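Local coordinates for ABC transporter periplasmic-binding protein YTFQ (Escherichia coli, PDB 2VK2) that binds alpha- and beta-galactofuranose in the periplasm and serves as the solute-binding component of the YtfQRT-YjfF ABC transporter for this sugar, at residues Phe7-Ser12 and Phe63-Val68; Ala107-Glu112 and Ile144-Gly149; Gln135-Ala140 and Gly168-Ser173; Arg164-Asp169 and Glu180-Ala185. All coordinates share one frame; numbering follows the deposited sequence.

Interaction 1: residues Phe7-Ser12 and Phe63-Val68; sequences FSQVGS and FIAPVV
Phe7 and Ser8 pair with Phe63 and Ile64 as neighbouring parallel strands, and two backbone hydrogen bonds join them. Ser8 N donates to Phe63 O at 2.8 Å, and Ala65 N donates to Ser8 O at 3.0 Å. The second is nearly straight, 171° at the hydrogen. CA-H...O contacts from Phe7 CA to Phe63 O and from Ile64 CA to Ser8 O accompany them.

The apolar contacts begin at the Phe7 ring. Its CG is anti to the backbone N (chi1 176°), which lays Phe7 CD1 against Phe63 CB at 3.7 Å. The side chains of Phe7 and Phe63 cross at about a right angle, and the ring edge of Phe7 faces Phe63 O and Ala65 N. Beyond the strands, Val10 continues the packing with both methyls. Val10 CG2 meets Ala65 CB at 3.9 Å, and Val10 CG1 touches Val67 CG2 at the same distance.

The polar side chains turn to other partners. Gln9 OE1 lies 3.7 Å from Ala65 CB and accepts from Val10 N and from Arg17, a galactofuranose-binding residue. Ser8 OG bonds to Gln47, which also grips Ala65 O.

Apolar side chains thus pack across the pair while backbone bonds set its register. The buried polar ends of Ser8 and Gln9 are satisfied by Gln47 and by residues of helix 15-31, and the bond to Arg17 ties the strand end to a sugar-binding residue.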
loop_
_atom_site.group_PDB
_atom_site.type_symbol
_atom_site.label_atom_id
_atom_site.label_comp_id
_atom_site.label_asym_id
_atom_site.label_seq_id
_atom_site.Cartn_x
_atom_site.Cartn_y
_atom_site.Cartn_z
ATOM N N PHE A 7 8.451 11.328 11.890
ATOM C CA PHE A 7 7.792 10.546 10.845
ATOM C C PHE A 7 6.407 11.123 10.597
ATOM O O PHE A 7 5.541 11.077 11.473
ATOM C CB PHE A 7 7.726 9.075 11.282
ATOM C CG PHE A 7 6.986 8.145 10.334
ATOM C CD1 PHE A 7 6.819 8.425 8.979
ATOM C CD2 PHE A 7 6.493 6.937 10.820
ATOM C CE1 PHE A 7 6.145 7.531 8.143
ATOM C CE2 PHE A 7 5.828 6.046 9.992
ATOM C CZ PHE A 7 5.654 6.342 8.652
ATOM N N SER A 8 6.221 11.702 9.411
ATOM C CA SER A 8 4.906 12.123 8.955
ATOM C C SER A 8 4.215 10.926 8.313
ATOM O O SER A 8 4.526 10.545 7.182
ATOM C CB SER A 8 5.000 13.278 7.958
ATOM O OG SER A 8 3.710 13.610 7.476
ATOM N N GLN A 9 3.289 10.341 9.066
ATOM C CA GLN A 9 2.535 9.161 8.669
ATOM C C GLN A 9 1.214 9.612 8.037
ATOM O O GLN A 9 0.659 10.645 8.420
ATOM C CB GLN A 9 2.312 8.292 9.924
ATOM C CG GLN A 9 1.549 6.976 9.761
ATOM C CD GLN A 9 2.140 6.062 8.706
ATOM O OE1 GLN A 9 2.216 6.427 7.539
ATOM N NE2 GLN A 9 2.532 4.853 9.106
ATOM N N VAL A 10 0.726 8.851 7.060
ATOM C CA VAL A 10 -0.500 9.201 6.333
ATOM C C VAL A 10 -1.705 9.195 7.264
ATOM O O VAL A 10 -2.546 10.096 7.227
ATOM C CB VAL A 10 -0.770 8.204 5.176
ATOM C CG1 VAL A 10 -2.118 8.486 4.510
ATOM C CG2 VAL A 10 0.354 8.241 4.156
ATOM N N GLY A 11 -1.772 8.163 8.096
ATOM C CA GLY A 11 -2.908 7.926 8.972
ATOM C C GLY A 11 -2.943 6.461 9.357
ATOM O O GLY A 11 -1.899 5.835 9.504
ATOM N N SER A 12 -4.146 5.919 9.512
ATOM C CA SER A 12 -4.331 4.518 9.893
ATOM C C SER A 12 -5.483 3.915 9.096
ATOM O O SER A 12 -6.350 3.236 9.649
ATOM C CB SER A 12 -4.603 4.418 11.396
ATOM O OG SER A 12 -5.741 5.182 11.748
ATOM N N PHE A 63 11.068 11.292 8.147
ATOM C CA PHE A 63 10.505 10.226 7.327
ATOM C C PHE A 63 9.123 10.703 6.898
ATOM O O PHE A 63 8.381 11.257 7.707
ATOM C CB PHE A 63 10.341 8.931 8.134
ATOM C CG PHE A 63 11.630 8.206 8.470
ATOM C CD1 PHE A 63 12.890 8.731 8.196
ATOM C CD2 PHE A 63 11.556 6.976 9.113
ATOM C CE1 PHE A 63 14.040 8.020 8.534
ATOM C CE2 PHE A 63 12.696 6.277 9.456
ATOM C CZ PHE A 63 13.936 6.794 9.167
ATOM N N ILE A 64 8.773 10.497 5.633
ATOM C CA ILE A 64 7.447 10.859 5.145
ATOM C C ILE A 64 6.895 9.692 4.352
ATOM O O ILE A 64 7.587 9.157 3.495
ATOM C CB ILE A 64 7.476 12.080 4.195
ATOM C CG1 ILE A 64 8.128 13.297 4.859
ATOM C CG2 ILE A 64 6.061 12.434 3.733
ATOM C CD1 ILE A 64 8.431 14.415 3.876
ATOM N N ALA A 65 5.659 9.300 4.647
ATOM C CA ALA A 65 4.892 8.429 3.761
ATOM C C ALA A 65 3.969 9.360 2.982
ATOM O O ALA A 65 2.948 9.787 3.508
ATOM C CB ALA A 65 4.099 7.411 4.566
ATOM N N PRO A 66 4.362 9.737 1.750
ATOM C CA PRO A 66 3.636 10.813 1.065
ATOM C C PRO A 66 2.270 10.370 0.548
ATOM O O PRO A 66 2.195 9.496 -0.309
ATOM C CB PRO A 66 4.568 11.177 -0.098
ATOM C CG PRO A 66 5.319 9.935 -0.378
ATOM C CD PRO A 66 5.487 9.232 0.941
ATOM N N VAL A 67 1.201 10.981 1.053
ATOM C CA VAL A 67 -0.147 10.487 0.758
ATOM C C VAL A 67 -0.428 10.485 -0.748
ATOM O O VAL A 67 -0.990 9.520 -1.275
ATOM C CB VAL A 67 -1.241 11.262 1.540
ATOM C CG1 VAL A 67 -1.251 12.744 1.178
ATOM C CG2 VAL A 67 -2.611 10.631 1.314
ATOM N N VAL A 68 -0.020 11.557 -1.426
ATOM C CA VAL A 68 -0.083 11.651 -2.885
ATOM C C VAL A 68 1.297 12.031 -3.420
ATOM O O VAL A 68 2.172 12.417 -2.648
ATOM C CB VAL A 68 -1.137 12.682 -3.347
ATOM C CG1 VAL A 68 -2.527 12.267 -2.877
ATOM C CG2 VAL A 68 -0.788 14.084 -2.854
#

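Interaction 2: residues Ala107-Glu112 and Ile144-Gly149. With GZL (beta-D-galactofuranose), chain B.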
loop_
_atom_site.group_PDB
_atom_site.type_symbol
_atom_site.label_atom_id
_atom_site.label_comp_id
_atom_site.label_asym_id
_atom_site.label_seq_id
_atom_site.Cartn_x
_atom_site.Cartn_y
_atom_site.Cartn_z
ATOM N N ALA A 107 7.894 -1.072 -2.183
ATOM C CA ALA A 107 7.783 -2.168 -3.130
ATOM C C ALA A 107 7.785 -1.607 -4.551
ATOM O O ALA A 107 7.619 -0.400 -4.764
ATOM C CB ALA A 107 6.512 -2.958 -2.881
ATOM N N ASP A 108 8.001 -2.494 -5.514
ATOM C CA ASP A 108 7.723 -2.202 -6.912
ATOM C C ASP A 108 6.219 -2.404 -7.065
ATOM O O ASP A 108 5.738 -3.531 -7.161
ATOM C CB ASP A 108 8.521 -3.144 -7.813
ATOM C CG ASP A 108 8.247 -2.935 -9.292
ATOM O OD1 ASP A 108 7.252 -2.266 -9.649
ATOM O OD2 ASP A 108 9.037 -3.464 -10.104
ATOM N N ASN A 109 5.475 -1.304 -7.055
ATOM C CA ASN A 109 4.018 -1.370 -7.002
ATOM C C ASN A 109 3.404 -1.708 -8.356
ATOM O O ASN A 109 2.295 -2.240 -8.422
ATOM C CB ASN A 109 3.456 -0.068 -6.437
ATOM C CG ASN A 109 4.060 0.280 -5.093
ATOM O OD1 ASN A 109 3.896 -0.449 -4.113
ATOM N ND2 ASN A 109 4.775 1.390 -5.042
ATOM N N ILE A 110 4.131 -1.417 -9.432
ATOM C CA ILE A 110 3.738 -1.880 -10.755
ATOM C C ILE A 110 3.793 -3.408 -10.772
ATOM O O ILE A 110 2.851 -4.066 -11.221
ATOM C CB ILE A 110 4.635 -1.290 -11.871
ATOM C CG1 ILE A 110 4.542 0.243 -11.880
ATOM C CG2 ILE A 110 4.225 -1.854 -13.222
ATOM C CD1 ILE A 110 5.382 0.917 -12.939
ATOM N N LEU A 111 4.885 -3.966 -10.258
ATOM C CA LEU A 111 5.025 -5.419 -10.136
ATOM C C LEU A 111 3.898 -6.046 -9.318
ATOM O O LEU A 111 3.378 -7.091 -9.690
ATOM C CB LEU A 111 6.376 -5.791 -9.516
ATOM C CG LEU A 111 6.587 -7.276 -9.195
ATOM C CD1 LEU A 111 6.573 -8.117 -10.468
ATOM C CD2 LEU A 111 7.888 -7.461 -8.430
ATOM N N GLU A 112 3.525 -5.424 -8.206
ATOM C CA GLU A 112 2.435 -5.947 -7.380
ATOM C C GLU A 112 1.163 -6.115 -8.207
ATOM O O GLU A 112 0.502 -7.152 -8.134
ATOM C CB GLU A 112 2.159 -5.024 -6.199
ATOM C CG GLU A 112 3.247 -4.999 -5.137
ATOM C CD GLU A 112 2.986 -3.949 -4.084
ATOM O OE1 GLU A 112 2.431 -2.892 -4.441
ATOM O OE2 GLU A 112 3.324 -4.174 -2.904
ATOM N N ILE A 144 -1.731 4.625 -8.586
ATOM C CA ILE A 144 -1.392 4.820 -9.992
ATOM C C ILE A 144 -0.624 3.610 -10.528
ATOM O O ILE A 144 -0.938 3.087 -11.600
ATOM C CB ILE A 144 -0.559 6.110 -10.175
ATOM C CG1 ILE A 144 -1.416 7.343 -9.864
ATOM C CG2 ILE A 144 -0.001 6.196 -11.588
ATOM C CD1 ILE A 144 -0.607 8.607 -9.616
ATOM N N ASP A 145 0.367 3.153 -9.766
ATOM C CA ASP A 145 1.235 2.064 -10.200
ATOM C C ASP A 145 0.543 0.703 -10.180
ATOM O O ASP A 145 0.728 -0.097 -11.092
ATOM C CB ASP A 145 2.512 2.020 -9.353
ATOM C CG ASP A 145 3.446 3.189 -9.631
ATOM O OD1 ASP A 145 3.213 3.945 -10.601
ATOM O OD2 ASP A 145 4.422 3.333 -8.870
ATOM N N ARG A 146 -0.255 0.439 -9.147
ATOM C CA ARG A 146 -1.001 -0.821 -9.075
ATOM C C ARG A 146 -2.057 -0.913 -10.170
ATOM O O ARG A 146 -2.310 -1.993 -10.696
ATOM C CB ARG A 146 -1.628 -1.009 -7.695
ATOM C CG ARG A 146 -0.603 -1.386 -6.660
ATOM C CD ARG A 146 -1.133 -1.298 -5.260
ATOM N NE ARG A 146 -0.080 -1.629 -4.311
ATOM C CZ ARG A 146 -0.165 -1.428 -3.002
ATOM N NH1 ARG A 146 -1.258 -0.890 -2.479
ATOM N NH2 ARG A 146 0.857 -1.750 -2.219
ATOM N N LYS A 147 -2.666 0.215 -10.520
ATOM C CA LYS A 147 -3.586 0.256 -11.652
ATOM C C LYS A 147 -2.850 -0.097 -12.945
ATOM O O LYS A 147 -3.315 -0.935 -13.718
ATOM C CB LYS A 147 -4.243 1.632 -11.766
ATOM C CG LYS A 147 -5.201 1.758 -12.937
ATOM C CD LYS A 147 -6.129 2.951 -12.785
ATOM C CE LYS A 147 -7.156 3.005 -13.904
ATOM N NZ LYS A 147 -7.921 1.731 -14.045
ATOM N N LYS A 148 -1.697 0.530 -13.166
ATOM C CA LYS A 148 -0.910 0.303 -14.383
ATOM C C LYS A 148 -0.433 -1.144 -14.497
ATOM O O LYS A 148 -0.523 -1.744 -15.564
ATOM C CB LYS A 148 0.300 1.249 -14.446
ATOM C CG LYS A 148 1.172 1.050 -15.690
ATOM C CD LYS A 148 2.442 1.889 -15.649
ATOM C CE LYS A 148 3.384 1.547 -16.797
ATOM N NZ LYS A 148 4.758 2.078 -16.570
ATOM N N GLY A 149 0.098 -1.692 -13.408
ATOM C CA GLY A 149 0.637 -3.051 -13.430
ATOM C C GLY A 149 -0.397 -4.098 -13.806
ATOM O O GLY A 149 -0.144 -4.973 -14.633
HETATM C C6 GZL B . 1.645 0.698 0.355
HETATM C C5 GZL B . 0.768 1.697 0.578
HETATM C C4 GZL B . -0.716 1.486 0.813
HETATM C C3 GZL B . -1.270 0.130 1.155
HETATM C C2 GZL B . -2.123 0.227 2.166
HETATM O O6 GZL B . 2.940 0.942 0.132
HETATM O O5 GZL B . 1.192 2.964 0.504
HETATM O O4 GZL B . -1.166 2.303 1.902
HETATM O O3 GZL B . -0.987 -0.965 0.458
HETATM C C1 GZL B . -2.140 1.616 2.695
HETATM O O2 GZL B . -2.873 -0.729 2.716
HETATM O O1 GZL B . -3.416 2.227 2.538
HETATM O O HOH W 1 6.083 1.170 -8.497
#
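Arg146 holds a single oxygen of Glu112 with two nitrogens while the outer part of the same guanidinium binds the sugar. Arg146 NE reaches Glu112 OE1 at 2.8 Å, and Arg146 NH2 reaches Glu112 OE1 at 3.0 Å. The salt bridge is side-on, and both donors approach from the same face of the carboxylate. The oxygen lies in the guanidinium plane, but the two planes are turned 42° apart. Arg146 NH1 donates to O3 of beta-D-galactofuranose at 3.0 Å, with 160° at the hydrogen; NH2 adds a weak bond to the same O3. The chain of Arg146 is extended from CG to NE (chi3 -178°), which carries the charge from its helix to the pocket. With an alanine here, Glu112 would probably lose its cationic mate, and sugar O3 both of these donors.

The helices also meet closely behind the bridge. Asn109 CB and Asp145 CB are 3.7 Å apart. Ile110 CG1 packs on Asp145 CB, and Ile110 CD1 runs beside the end of Lys148. Gly149 CA comes within 3.3 Å of Ile110 O, and a CB at Gly149 would clash with that oxygen. A water accepts from Asn109 N and donates to Asp145 OD2. Asp108 is the N-cap of its helix and accepts from Leu111 N.

The contact sets the start of helix 109-124 against helix 141-153. Helix 109-124 follows strand 103-106 of the first sheet and leads to strand 129-135 of the second. Leu247 borders Glu112, and Ile226 borders Arg146.

Interaction 3: residues Gln135-Ala140 and Gly168-Ser173; sequences QGTVGA and GDFTRS. With GZL (beta-D-galactofuranose), chain B.
Phe170, Thr137 and Gly136 carry most of this contact between two loops. The Phe170 ring lies between Gly136 and the bound sugar. Gly136 CA sits 3.5 Å from the ring centroid, only 8° off the normal, a CH-pi contact over the face. A CB on Gly136 would run into the ring, so glycine allows this close approach. The opposite face carries C4 of beta-D-galactofuranose, offset toward the rim. Phe170 thus gives the galactofuranose pocket a flat apolar wall, as aromatic rings often do in sugar-binding sites. The sugar also meets the root of the ring, where its O1 lies 3.2 Å from Phe170 CG. Ala140 CB borders the edge.

Thr137 comes at the ring crosswise. Thr137 OG1, anti to the carbonyl carbon (chi1 -61°), comes to 3.7 Å from Phe170 CD2. Thr137 also starts a type II turn to Ala140, and a type I' turn runs from Gly168 to Thr171. One backbone bond links the loops: Gly168 N donates to Gln135 O at 2.8 Å.

The loops follow adjacent parallel strands, 129-135 and 160-167, at their C-terminal ends. They lead into helices 141-153 and 172-185, and Phe170 also touches Val142 of the first helix and Met202 of helix 200-212.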
loop_
_atom_site.group_PDB
_atom_site.type_symbol
_atom_site.label_atom_id
_atom_site.label_comp_id
_atom_site.label_asym_id
_atom_site.label_seq_id
_atom_site.Cartn_x
_atom_site.Cartn_y
_atom_site.Cartn_z
ATOM N N GLN A 135 -9.773 1.132 -6.510
ATOM C CA GLN A 135 -8.491 1.825 -6.495
ATOM C C GLN A 135 -8.166 2.366 -5.119
ATOM O O GLN A 135 -9.049 2.604 -4.303
ATOM C CB GLN A 135 -8.483 3.002 -7.472
ATOM C CG GLN A 135 -8.761 2.649 -8.915
ATOM C CD GLN A 135 -8.556 3.839 -9.833
ATOM O OE1 GLN A 135 -7.670 4.668 -9.609
ATOM N NE2 GLN A 135 -9.373 3.929 -10.874
ATOM N N GLY A 136 -6.882 2.595 -4.883
ATOM C CA GLY A 136 -6.439 3.299 -3.696
ATOM C C GLY A 136 -6.705 4.787 -3.813
ATOM O O GLY A 136 -7.302 5.254 -4.784
ATOM N N THR A 137 -6.253 5.520 -2.805
ATOM C CA THR A 137 -6.384 6.968 -2.739
ATOM C C THR A 137 -5.963 7.634 -4.044
ATOM O O THR A 137 -4.897 7.345 -4.582
ATOM C CB THR A 137 -5.517 7.501 -1.588
ATOM O OG1 THR A 137 -5.977 6.930 -0.357
ATOM C CG2 THR A 137 -5.569 9.021 -1.504
ATOM N N VAL A 138 -6.820 8.517 -4.552
ATOM C CA VAL A 138 -6.545 9.222 -5.799
ATOM C C VAL A 138 -5.265 10.040 -5.648
ATOM O O VAL A 138 -5.113 10.796 -4.691
ATOM C CB VAL A 138 -7.722 10.141 -6.203
ATOM C CG1 VAL A 138 -7.358 10.980 -7.416
ATOM C CG2 VAL A 138 -8.965 9.313 -6.482
ATOM N N GLY A 139 -4.333 9.843 -6.573
ATOM C CA GLY A 139 -3.066 10.568 -6.559
ATOM C C GLY A 139 -1.927 9.870 -5.835
ATOM O O GLY A 139 -0.774 10.279 -5.968
ATOM N N ALA A 140 -2.232 8.826 -5.065
ATOM C CA ALA A 140 -1.194 8.036 -4.406
ATOM C C ALA A 140 -0.382 7.307 -5.464
ATOM O O ALA A 140 -0.952 6.684 -6.352
ATOM C CB ALA A 140 -1.817 7.039 -3.442
ATOM N N GLY A 168 -11.627 3.302 -3.507
ATOM C CA GLY A 168 -12.195 2.921 -2.222
ATOM C C GLY A 168 -11.384 3.463 -1.056
ATOM O O GLY A 168 -11.500 2.963 0.060
ATOM N N ASP A 169 -10.538 4.460 -1.325
ATOM C CA ASP A 169 -9.778 5.184 -0.290
ATOM C C ASP A 169 -8.846 4.308 0.565
ATOM O O ASP A 169 -8.424 4.725 1.643
ATOM C CB ASP A 169 -10.730 5.961 0.638
ATOM C CG ASP A 169 -11.643 6.920 -0.110
ATOM O OD1 ASP A 169 -11.393 7.200 -1.300
ATOM O OD2 ASP A 169 -12.619 7.396 0.508
ATOM N N PHE A 170 -8.531 3.103 0.087
ATOM C CA PHE A 170 -7.717 2.131 0.828
ATOM C C PHE A 170 -8.347 1.648 2.156
ATOM O O PHE A 170 -7.648 1.073 2.991
ATOM C CB PHE A 170 -6.294 2.684 1.092
ATOM C CG PHE A 170 -5.323 2.524 -0.062
ATOM C CD1 PHE A 170 -5.212 1.323 -0.755
ATOM C CD2 PHE A 170 -4.460 3.563 -0.402
ATOM C CE1 PHE A 170 -4.292 1.174 -1.781
ATOM C CE2 PHE A 170 -3.544 3.419 -1.438
ATOM C CZ PHE A 170 -3.454 2.219 -2.118
ATOM N N THR A 171 -9.652 1.853 2.342
ATOM C CA THR A 171 -10.318 1.427 3.580
ATOM C C THR A 171 -11.320 0.302 3.353
ATOM O O THR A 171 -11.894 0.156 2.275
ATOM C CB THR A 171 -11.061 2.581 4.288
ATOM O OG1 THR A 171 -12.198 2.976 3.517
ATOM C CG2 THR A 171 -10.144 3.773 4.502
ATOM N N ARG A 172 -11.533 -0.480 4.403
ATOM C CA ARG A 172 -12.522 -1.549 4.390
ATOM C C ARG A 172 -13.935 -0.998 4.197
ATOM O O ARG A 172 -14.703 -1.518 3.382
ATOM C CB ARG A 172 -12.431 -2.355 5.692
ATOM C CG ARG A 172 -13.136 -3.694 5.655
ATOM C CD ARG A 172 -12.848 -4.513 6.906
ATOM N NE ARG A 172 -11.449 -4.939 6.999
ATOM C CZ ARG A 172 -10.985 -5.830 7.879
ATOM N NH1 ARG A 172 -11.801 -6.411 8.754
ATOM N NH2 ARG A 172 -9.700 -6.154 7.881
ATOM N N SER A 173 -14.262 0.067 4.926
ATOM C CA SER A 173 -15.611 0.632 4.887
ATOM C C SER A 173 -15.958 1.204 3.512
ATOM O O SER A 173 -17.041 0.944 2.988
ATOM C CB SER A 173 -15.792 1.697 5.974
ATOM O OG SER A 173 -14.853 2.747 5.833
HETATM C C6 GZL B . 1.645 0.698 0.355
HETATM C C5 GZL B . 0.768 1.697 0.578
HETATM C C4 GZL B . -0.716 1.486 0.813
HETATM C C3 GZL B . -1.270 0.130 1.155
HETATM C C2 GZL B . -2.123 0.227 2.166
HETATM O O6 GZL B . 2.940 0.942 0.132
HETATM O O5 GZL B . 1.192 2.964 0.504
HETATM O O4 GZL B . -1.166 2.303 1.902
HETATM O O3 GZL B . -0.987 -0.965 0.458
HETATM C C1 GZL B . -2.140 1.616 2.695
HETATM O O2 GZL B . -2.873 -0.729 2.716
HETATM O O1 GZL B . -3.416 2.227 2.538
HETATM O O HOH W 2 -9.296 9.038 -3.161
#

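Interaction 4: residues Arg164-Asp169 and Glu180-Ala185; sequences RSQSGD and ESFIKA
Strand 164-167 and helix 180-185 run nearly antiparallel, with 159° between their directions and axes 9.9 Å apart at closest approach. No hydrogen bond joins the two segments, and the contact rests on side chains.

Phe182 is the centre of it. Its CG is anti to the carbonyl carbon (chi1 -70°), and the ring reaches across to the strand. Arg164 CB stands over the middle of one face of the Phe182 ring, 3.6 Å from the centroid, in a CH-pi contact. The CG and CD of Arg164 continue over the CD1 side of the ring, each 3.9 Å from Phe182 CD1. The two side chains lie alongside and point opposite ways.

Gln166 meets the far end of the ring. Gln166 CB is 3.8 Å from Phe182 CZ, and the backbone N of Gln166 lies at the ring edge, 3.7 Å from CZ. Replacing Phe182 by an alanine is likely to open a gap under Arg164 and leave its aliphatic chain freer to turn.

The guanidinium of Arg164 lies against Ala185. Ala185 CB sits over the centre of the guanidinium face, 3.8 Å from Arg164 CZ. The charge itself is met by Glu186, which forms a salt bridge with NE.

Val132 and Leu134 of strand 129-135 also touch Phe182. Where strand 160-167 ends, Ser167 OG accepts from Asp169 N in an ST turn. A strand followed by a helix that runs back along the sheet is the beta-alpha unit of the alternating alpha/beta domains of periplasmic sugar-binding proteins.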
loop_
_atom_site.group_PDB
_atom_site.type_symbol
_atom_site.label_atom_id
_atom_site.label_comp_id
_atom_site.label_asym_id
_atom_site.label_seq_id
_atom_site.Cartn_x
_atom_site.Cartn_y
_atom_site.Cartn_z
ATOM N N ARG A 164 -15.723 -1.549 -14.207
ATOM C CA ARG A 164 -15.935 -0.535 -13.176
ATOM C C ARG A 164 -14.604 -0.249 -12.515
ATOM O O ARG A 164 -13.813 -1.164 -12.297
ATOM C CB ARG A 164 -16.891 -1.040 -12.093
ATOM C CG ARG A 164 -18.289 -1.397 -12.556
ATOM C CD ARG A 164 -19.152 -0.173 -12.727
ATOM N NE ARG A 164 -20.337 -0.479 -13.517
ATOM C CZ ARG A 164 -21.232 0.423 -13.905
ATOM N NH1 ARG A 164 -21.105 1.698 -13.558
ATOM N NH2 ARG A 164 -22.270 0.045 -14.638
ATOM N N SER A 165 -14.353 1.015 -12.190
ATOM C CA SER A 165 -13.151 1.381 -11.454
ATOM C C SER A 165 -13.376 2.680 -10.700
ATOM O O SER A 165 -13.654 3.712 -11.304
ATOM C CB SER A 165 -11.959 1.509 -12.399
ATOM O OG SER A 165 -10.773 1.762 -11.667
ATOM N N GLN A 166 -13.275 2.618 -9.376
ATOM C CA GLN A 166 -13.447 3.782 -8.510
ATOM C C GLN A 166 -12.541 3.617 -7.303
ATOM O O GLN A 166 -12.199 2.494 -6.928
ATOM C CB GLN A 166 -14.897 3.892 -8.023
ATOM C CG GLN A 166 -15.931 4.212 -9.094
ATOM C CD GLN A 166 -15.888 5.660 -9.536
ATOM O OE1 GLN A 166 -15.378 5.978 -10.611
ATOM N NE2 GLN A 166 -16.419 6.548 -8.704
ATOM N N SER A 167 -12.166 4.730 -6.685
ATOM C CA SER A 167 -11.359 4.683 -5.474
ATOM C C SER A 167 -12.191 4.222 -4.283
ATOM O O SER A 167 -13.314 4.686 -4.078
ATOM C CB SER A 167 -10.748 6.051 -5.169
ATOM O OG SER A 167 -10.008 6.005 -3.960
ATOM N N GLY A 168 -11.627 3.302 -3.507
ATOM C CA GLY A 168 -12.195 2.921 -2.222
ATOM C C GLY A 168 -11.384 3.463 -1.056
ATOM O O GLY A 168 -11.500 2.963 0.060
ATOM N N ASP A 169 -10.538 4.460 -1.325
ATOM C CA ASP A 169 -9.778 5.184 -0.290
ATOM C C ASP A 169 -8.846 4.308 0.565
ATOM O O ASP A 169 -8.424 4.725 1.643
ATOM C CB ASP A 169 -10.730 5.961 0.638
ATOM C CG ASP A 169 -11.643 6.920 -0.110
ATOM O OD1 ASP A 169 -11.393 7.200 -1.300
ATOM O OD2 ASP A 169 -12.619 7.396 0.508
ATOM N N GLU A 180 -20.627 -2.420 -3.113
ATOM C CA GLU A 180 -22.094 -2.457 -3.101
ATOM C C GLU A 180 -22.675 -1.741 -4.319
ATOM O O GLU A 180 -23.600 -2.244 -4.957
ATOM C CB GLU A 180 -22.652 -1.827 -1.822
ATOM C CG GLU A 180 -22.509 -2.695 -0.577
ATOM C CD GLU A 180 -22.803 -1.945 0.716
ATOM O OE1 GLU A 180 -22.829 -0.695 0.706
ATOM O OE2 GLU A 180 -23.007 -2.610 1.754
ATOM N N SER A 181 -22.123 -0.573 -4.644
ATOM C CA SER A 181 -22.578 0.192 -5.807
ATOM C C SER A 181 -22.278 -0.542 -7.116
ATOM O O SER A 181 -23.092 -0.520 -8.038
ATOM C CB SER A 181 -21.955 1.593 -5.824
ATOM O OG SER A 181 -20.605 1.565 -6.249
ATOM N N PHE A 182 -21.113 -1.186 -7.196
ATOM C CA PHE A 182 -20.753 -1.977 -8.374
ATOM C C PHE A 182 -21.705 -3.159 -8.564
ATOM O O PHE A 182 -22.147 -3.432 -9.678
ATOM C CB PHE A 182 -19.318 -2.512 -8.278
ATOM C CG PHE A 182 -18.233 -1.458 -8.392
ATOM C CD1 PHE A 182 -18.493 -0.165 -8.845
ATOM C CD2 PHE A 182 -16.925 -1.796 -8.080
ATOM C CE1 PHE A 182 -17.467 0.769 -8.948
ATOM C CE2 PHE A 182 -15.900 -0.870 -8.194
ATOM C CZ PHE A 182 -16.171 0.410 -8.624
ATOM N N ILE A 183 -22.004 -3.858 -7.472
ATOM C CA ILE A 183 -22.910 -5.007 -7.507
ATOM C C ILE A 183 -24.296 -4.597 -8.008
ATOM O O ILE A 183 -24.864 -5.255 -8.882
ATOM C CB ILE A 183 -23.016 -5.674 -6.115
ATOM C CG1 ILE A 183 -21.713 -6.406 -5.781
ATOM C CG2 ILE A 183 -24.184 -6.655 -6.063
ATOM C CD1 ILE A 183 -21.606 -6.838 -4.334
ATOM N N LYS A 184 -24.822 -3.501 -7.469
ATOM C CA LYS A 184 -26.133 -2.988 -7.880
ATOM C C LYS A 184 -26.153 -2.509 -9.336
ATOM O O LYS A 184 -27.193 -2.574 -9.997
ATOM C CB LYS A 184 -26.579 -1.854 -6.955
ATOM C CG LYS A 184 -26.932 -2.314 -5.551
ATOM C CD LYS A 184 -27.221 -1.137 -4.639
ATOM C CE LYS A 184 -27.337 -1.572 -3.187
ATOM N NZ LYS A 184 -27.465 -0.408 -2.269
ATOM N N ALA A 185 -25.010 -2.035 -9.826
ATOM C CA ALA A 185 -24.885 -1.567 -11.208
ATOM C C ALA A 185 -24.639 -2.701 -12.211
ATOM O O ALA A 185 -24.660 -2.465 -13.421
ATOM C CB ALA A 185 -23.767 -0.532 -11.309
#

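Overall arrangement
Interaction 1 is buried and lies within the first sheet. Interaction 3 joins loops at the strand ends of the second sheet, and interaction 4 packs a helix on its outermost strand, 160-167. Interactions 2 and 3 are partly buried; interaction 2 joins two helices. Interaction 4 is a surface contact, about 26 Å from interaction 1 between centres. Interactions 3 and 4 share Gly168 and Asp169 and both use helix 172-185. Interactions 2 and 3 both touch the sugar, and Arg146 packs on Phe170 between them. Val67 and Val68 of interaction 1 touch the 135-140 loop, where the domains of the two sheets meet. Backbone pairing leads in interaction 1, charge in interaction 2, ring faces in interactions 3 and 4.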